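Local coordinates for auracyanin-B-2 (Chloroflexus aurantiacus, PDB 1QHQ), which carries electrons through a type I blue copper centre and is probably a soluble electron acceptor for alternative complex III, at residues A[2-14]-A[85-99]. Residues are numbered along the deposited sequence; the frame is centred on the assembly and turned at random. Where two conformers were deposited one is given.
Sequences ANAPGGSNVVNET and VPPPDTPNALAWTAM
Asn3 lays its carboxamide against the backbone of Met99 and uses both ends: Met99 N donates to OD1 (2.7 Å) on a lone pair in the carbonyl plane, and ND2 returns a nearly straight bond to Met99 O (2.9 Å). With CG anti to the backbone N (chi1 -178°), the amide reaches past Ala98, whose CB packs beside OD1, while Val85 CG1 touches the same oxygen. Trp96 sits at the middle of the contact. Its NE1 gives a bent bond (136° at the hydrogen) to Ala4 O; NE1 lies in the carbonyl plane of Ala4, while the oxygen sits at the indole edge, tilted a little out of the ring plane. The Gly6 backbone runs over one ring face, CA 3.8 Å from the centroid of the six-membered ring in a CH-pi contact, with Gly7 N farther toward the rim; Pro86 CB lies against the opposite face, toward its rim. Gly6 and Trp96 also form an antiparallel hydrogen-bonded pair, Gly6 N to Trp96 O and Trp96 N to Gly6 O (2.8 Å). Beyond it, the type I turn starting at Gly7 points two amides at strand 93-96: Ser8 N binds Ala93 O (3.0 Å), and Asn9 N binds Leu94 O (2.8 Å). Ser8 OG donates to Asn9 OD1, both oxygens resting on Leu94 CD2, while Asn9 ND2 is taken by Arg111 O. Strand 93-96, outermost in its cupredoxin sheet, meets Leu61 through a classic beta bulge at Leu94 and Ala95. The attachment is thus divided between four main-chain bonds at Gly6 to Asn9 and three side-chain bonds from Asn3 and Trp96; the Asn3 pair extends it to Met99, whose side chain lies about 6 Å from the copper.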
loop_
_atom_site.group_PDB
_atom_site.type_symbol
_atom_site.label_atom_id
_atom_site.label_comp_id
_atom_site.label_asym_id
_atom_site.label_seq_id
_atom_site.Cartn_x
_atom_site.Cartn_y
_atom_site.Cartn_z
ATOM N N ALA A 2 -7.140 2.614 15.309
ATOM C CA ALA A 2 -7.042 1.372 14.501
ATOM C C ALA A 2 -6.553 1.681 13.086
ATOM O O ALA A 2 -6.452 0.754 12.266
ATOM C CB ALA A 2 -8.374 0.639 14.449
ATOM N N ASN A 3 -6.722 2.944 12.670
ATOM C CA ASN A 3 -5.994 3.387 11.461
ATOM C C ASN A 3 -4.498 3.261 11.698
ATOM O O ASN A 3 -3.844 4.155 12.247
ATOM C CB ASN A 3 -6.347 4.845 11.127
ATOM C CG ASN A 3 -5.677 5.348 9.888
ATOM O OD1 ASN A 3 -5.165 4.538 9.080
ATOM N ND2 ASN A 3 -5.700 6.656 9.612
ATOM N N ALA A 4 -3.920 2.136 11.248
ATOM C CA ALA A 4 -2.496 1.894 11.478
ATOM C C ALA A 4 -1.925 1.050 10.324
ATOM O O ALA A 4 -2.688 0.320 9.679
ATOM C CB ALA A 4 -2.330 1.115 12.773
ATOM N N PRO A 5 -0.628 1.065 10.211
ATOM C CA PRO A 5 0.054 0.205 9.223
ATOM C C PRO A 5 -0.144 -1.240 9.616
ATOM O O PRO A 5 -0.463 -1.558 10.776
ATOM C CB PRO A 5 1.485 0.661 9.260
ATOM C CG PRO A 5 1.682 1.357 10.564
ATOM C CD PRO A 5 0.325 1.872 10.980
ATOM N N GLY A 6 0.170 -2.161 8.721
ATOM C CA GLY A 6 -0.035 -3.591 9.054
ATOM C C GLY A 6 0.345 -4.425 7.822
ATOM O O GLY A 6 1.021 -3.928 6.921
ATOM N N GLY A 7 0.057 -5.711 7.922
ATOM C CA GLY A 7 0.349 -6.632 6.827
ATOM C C GLY A 7 1.048 -7.883 7.342
ATOM O O GLY A 7 1.747 -7.908 8.341
ATOM N N SER A 8 0.855 -8.971 6.552
ATOM C CA SER A 8 1.478 -10.225 6.930
ATOM C C SER A 8 2.990 -10.150 6.957
ATOM O O SER A 8 3.600 -10.946 7.666
ATOM C CB SER A 8 1.028 -11.370 6.009
ATOM O OG SER A 8 1.483 -11.124 4.673
ATOM N N ASN A 9 3.608 -9.290 6.167
ATOM C CA ASN A 9 5.062 -9.273 6.041
ATOM C C ASN A 9 5.726 -8.145 6.817
ATOM O O ASN A 9 6.924 -7.904 6.653
ATOM C CB ASN A 9 5.415 -9.152 4.545
ATOM C CG ASN A 9 5.192 -10.487 3.820
ATOM O OD1 ASN A 9 4.289 -11.261 4.132
ATOM N ND2 ASN A 9 6.034 -10.734 2.819
ATOM N N VAL A 10 4.954 -7.446 7.651
ATOM C CA VAL A 10 5.580 -6.376 8.474
ATOM C C VAL A 10 6.613 -6.952 9.417
ATOM O O VAL A 10 6.364 -8.012 10.000
ATOM C CB VAL A 10 4.498 -5.637 9.285
ATOM C CG1 VAL A 10 5.069 -4.714 10.327
ATOM C CG2 VAL A 10 3.690 -4.823 8.258
ATOM N N VAL A 11 7.755 -6.289 9.528
ATOM C CA VAL A 11 8.797 -6.749 10.464
ATOM C C VAL A 11 9.364 -5.537 11.187
ATOM O O VAL A 11 9.382 -4.416 10.659
ATOM C CB VAL A 11 9.931 -7.509 9.772
ATOM C CG1 VAL A 11 9.529 -8.877 9.257
ATOM C CG2 VAL A 11 10.591 -6.694 8.683
ATOM N N ASN A 12 9.832 -5.757 12.414
ATOM C CA ASN A 12 10.565 -4.740 13.161
ATOM C C ASN A 12 12.051 -5.008 13.002
ATOM O O ASN A 12 12.758 -5.578 13.850
ATOM C CB ASN A 12 10.148 -4.784 14.641
ATOM C CG ASN A 12 8.911 -3.928 14.897
ATOM O OD1 ASN A 12 8.804 -2.854 14.321
ATOM N ND2 ASN A 12 7.990 -4.378 15.733
ATOM N N GLU A 13 12.553 -4.723 11.800
ATOM C CA GLU A 13 13.932 -4.921 11.427
ATOM C C GLU A 13 14.482 -3.678 10.744
ATOM O O GLU A 13 13.700 -2.891 10.191
ATOM C CB GLU A 13 14.079 -6.109 10.446
ATOM C CG GLU A 13 13.800 -7.429 11.172
ATOM C CD GLU A 13 13.915 -8.643 10.277
ATOM O OE1 GLU A 13 15.007 -8.871 9.724
ATOM O OE2 GLU A 13 12.964 -9.441 10.259
ATOM N N THR A 14 15.786 -3.531 10.768
ATOM C CA THR A 14 16.394 -2.357 10.095
ATOM C C THR A 14 16.260 -2.566 8.594
ATOM O O THR A 14 16.552 -3.630 8.054
ATOM C CB THR A 14 17.859 -2.202 10.511
ATOM O OG1 THR A 14 18.579 -1.513 9.477
ATOM C CG2 THR A 14 18.513 -3.524 10.792
ATOM N N VAL A 85 -8.460 1.179 6.040
ATOM C CA VAL A 85 -7.250 0.348 5.827
ATOM C C VAL A 85 -7.754 -1.100 5.857
ATOM O O VAL A 85 -8.839 -1.362 6.391
ATOM C CB VAL A 85 -6.219 0.512 6.956
ATOM C CG1 VAL A 85 -5.603 1.909 6.926
ATOM C CG2 VAL A 85 -6.841 0.222 8.316
ATOM N N PRO A 86 -7.013 -2.023 5.293
ATOM C CA PRO A 86 -7.341 -3.443 5.472
ATOM C C PRO A 86 -7.375 -3.750 6.953
ATOM O O PRO A 86 -6.549 -3.248 7.724
ATOM C CB PRO A 86 -6.138 -4.153 4.815
ATOM C CG PRO A 86 -5.602 -3.158 3.851
ATOM C CD PRO A 86 -5.758 -1.805 4.549
ATOM N N PRO A 87 -8.346 -4.527 7.416
ATOM C CA PRO A 87 -8.373 -5.022 8.768
ATOM C C PRO A 87 -7.132 -5.869 9.038
ATOM O O PRO A 87 -6.570 -6.462 8.106
ATOM C CB PRO A 87 -9.622 -5.913 8.804
ATOM C CG PRO A 87 -10.510 -5.302 7.757
ATOM C CD PRO A 87 -9.546 -4.934 6.632
ATOM N N PRO A 88 -6.709 -5.912 10.280
ATOM C CA PRO A 88 -5.552 -6.730 10.654
ATOM C C PRO A 88 -5.842 -8.170 10.242
ATOM O O PRO A 88 -7.014 -8.567 10.198
ATOM C CB PRO A 88 -5.458 -6.587 12.150
ATOM C CG PRO A 88 -6.394 -5.537 12.564
ATOM C CD PRO A 88 -7.318 -5.233 11.429
ATOM N N ASP A 89 -4.854 -8.879 9.717
ATOM C CA ASP A 89 -5.034 -10.267 9.327
ATOM C C ASP A 89 -5.814 -10.463 8.047
ATOM O O ASP A 89 -6.177 -11.623 7.732
ATOM C CB ASP A 89 -5.691 -11.077 10.461
ATOM C CG ASP A 89 -4.839 -11.102 11.720
ATOM O OD1 ASP A 89 -3.601 -11.079 11.607
ATOM O OD2 ASP A 89 -5.440 -11.038 12.820
ATOM N N THR A 90 -6.084 -9.425 7.275
ATOM C CA THR A 90 -6.718 -9.577 5.973
ATOM C C THR A 90 -5.856 -10.492 5.089
ATOM O O THR A 90 -4.634 -10.366 5.042
ATOM C CB THR A 90 -6.881 -8.233 5.239
ATOM O OG1 THR A 90 -7.769 -7.380 6.005
ATOM C CG2 THR A 90 -7.488 -8.445 3.871
ATOM N N PRO A 91 -6.476 -11.529 4.541
ATOM C CA PRO A 91 -5.782 -12.479 3.692
ATOM C C PRO A 91 -5.158 -11.787 2.492
ATOM O O PRO A 91 -5.756 -10.916 1.853
ATOM C CB PRO A 91 -6.875 -13.438 3.225
ATOM C CG PRO A 91 -7.974 -13.277 4.205
ATOM C CD PRO A 91 -7.924 -11.819 4.626
ATOM N N ASN A 92 -3.918 -12.184 2.178
ATOM C CA ASN A 92 -3.245 -11.697 0.990
ATOM C C ASN A 92 -2.935 -10.215 1.005
ATOM O O ASN A 92 -2.598 -9.652 -0.063
ATOM C CB ASN A 92 -4.053 -12.080 -0.260
ATOM C CG ASN A 92 -4.090 -13.598 -0.441
ATOM O OD1 ASN A 92 -5.171 -14.165 -0.662
ATOM N ND2 ASN A 92 -2.949 -14.241 -0.281
ATOM N N ALA A 93 -2.930 -9.598 2.166
ATOM C CA ALA A 93 -2.473 -8.209 2.317
ATOM C C ALA A 93 -1.096 -8.205 2.988
ATOM O O ALA A 93 -0.950 -8.499 4.172
ATOM C CB ALA A 93 -3.496 -7.455 3.169
ATOM N N LEU A 94 -0.052 -8.071 2.175
ATOM C CA LEU A 94 1.316 -8.214 2.610
ATOM C C LEU A 94 1.802 -7.077 3.502
ATOM O O LEU A 94 2.558 -7.298 4.443
ATOM C CB LEU A 94 2.262 -8.345 1.413
ATOM C CG LEU A 94 2.044 -9.549 0.502
ATOM C CD1 LEU A 94 3.018 -9.538 -0.659
ATOM C CD2 LEU A 94 2.194 -10.840 1.302
ATOM N N ALA A 95 1.397 -5.855 3.178
ATOM C CA ALA A 95 1.815 -4.682 3.919
ATOM C C ALA A 95 0.931 -3.481 3.543
ATOM O O ALA A 95 0.507 -3.345 2.400
ATOM C CB ALA A 95 3.272 -4.293 3.491
ATOM N N TRP A 96 0.730 -2.593 4.518
ATOM C CA TRP A 96 0.030 -1.347 4.200
ATOM C C TRP A 96 0.503 -0.239 5.151
ATOM O O TRP A 96 0.892 -0.516 6.287
ATOM C CB TRP A 96 -1.473 -1.464 4.240
ATOM C CG TRP A 96 -2.077 -1.854 5.541
ATOM C CD1 TRP A 96 -2.510 -1.010 6.535
ATOM C CD2 TRP A 96 -2.410 -3.182 5.982
ATOM N NE1 TRP A 96 -2.981 -1.743 7.598
ATOM C CE2 TRP A 96 -3.026 -3.068 7.246
ATOM C CE3 TRP A 96 -2.288 -4.445 5.403
ATOM C CZ2 TRP A 96 -3.514 -4.167 7.934
ATOM C CZ3 TRP A 96 -2.783 -5.544 6.079
ATOM C CH2 TRP A 96 -3.361 -5.409 7.354
ATOM N N THR A 97 0.391 0.990 4.663
ATOM C CA THR A 97 0.564 2.155 5.534
ATOM C C THR A 97 -0.831 2.466 6.150
ATOM O O THR A 97 -1.838 2.064 5.573
ATOM C CB THR A 97 0.996 3.406 4.785
ATOM O OG1 THR A 97 -0.055 3.814 3.864
ATOM C CG2 THR A 97 2.230 3.216 3.930
ATOM N N ALA A 98 -0.809 3.284 7.172
ATOM C CA ALA A 98 -2.044 3.905 7.659
ATOM C C ALA A 98 -2.655 4.719 6.501
ATOM O O ALA A 98 -2.042 5.066 5.515
ATOM C CB ALA A 98 -1.679 4.856 8.792
ATOM N N MET A 99 -3.928 5.075 6.747
ATOM C CA MET A 99 -4.630 5.950 5.790
ATOM C C MET A 99 -4.267 7.402 6.135
ATOM O O MET A 99 -4.406 7.780 7.301
ATOM C CB MET A 99 -6.132 5.701 5.963
ATOM C CG MET A 99 -6.960 6.468 4.920
ATOM S SD MET A 99 -6.632 5.927 3.247
ATOM C CE MET A 99 -7.301 4.292 3.236
#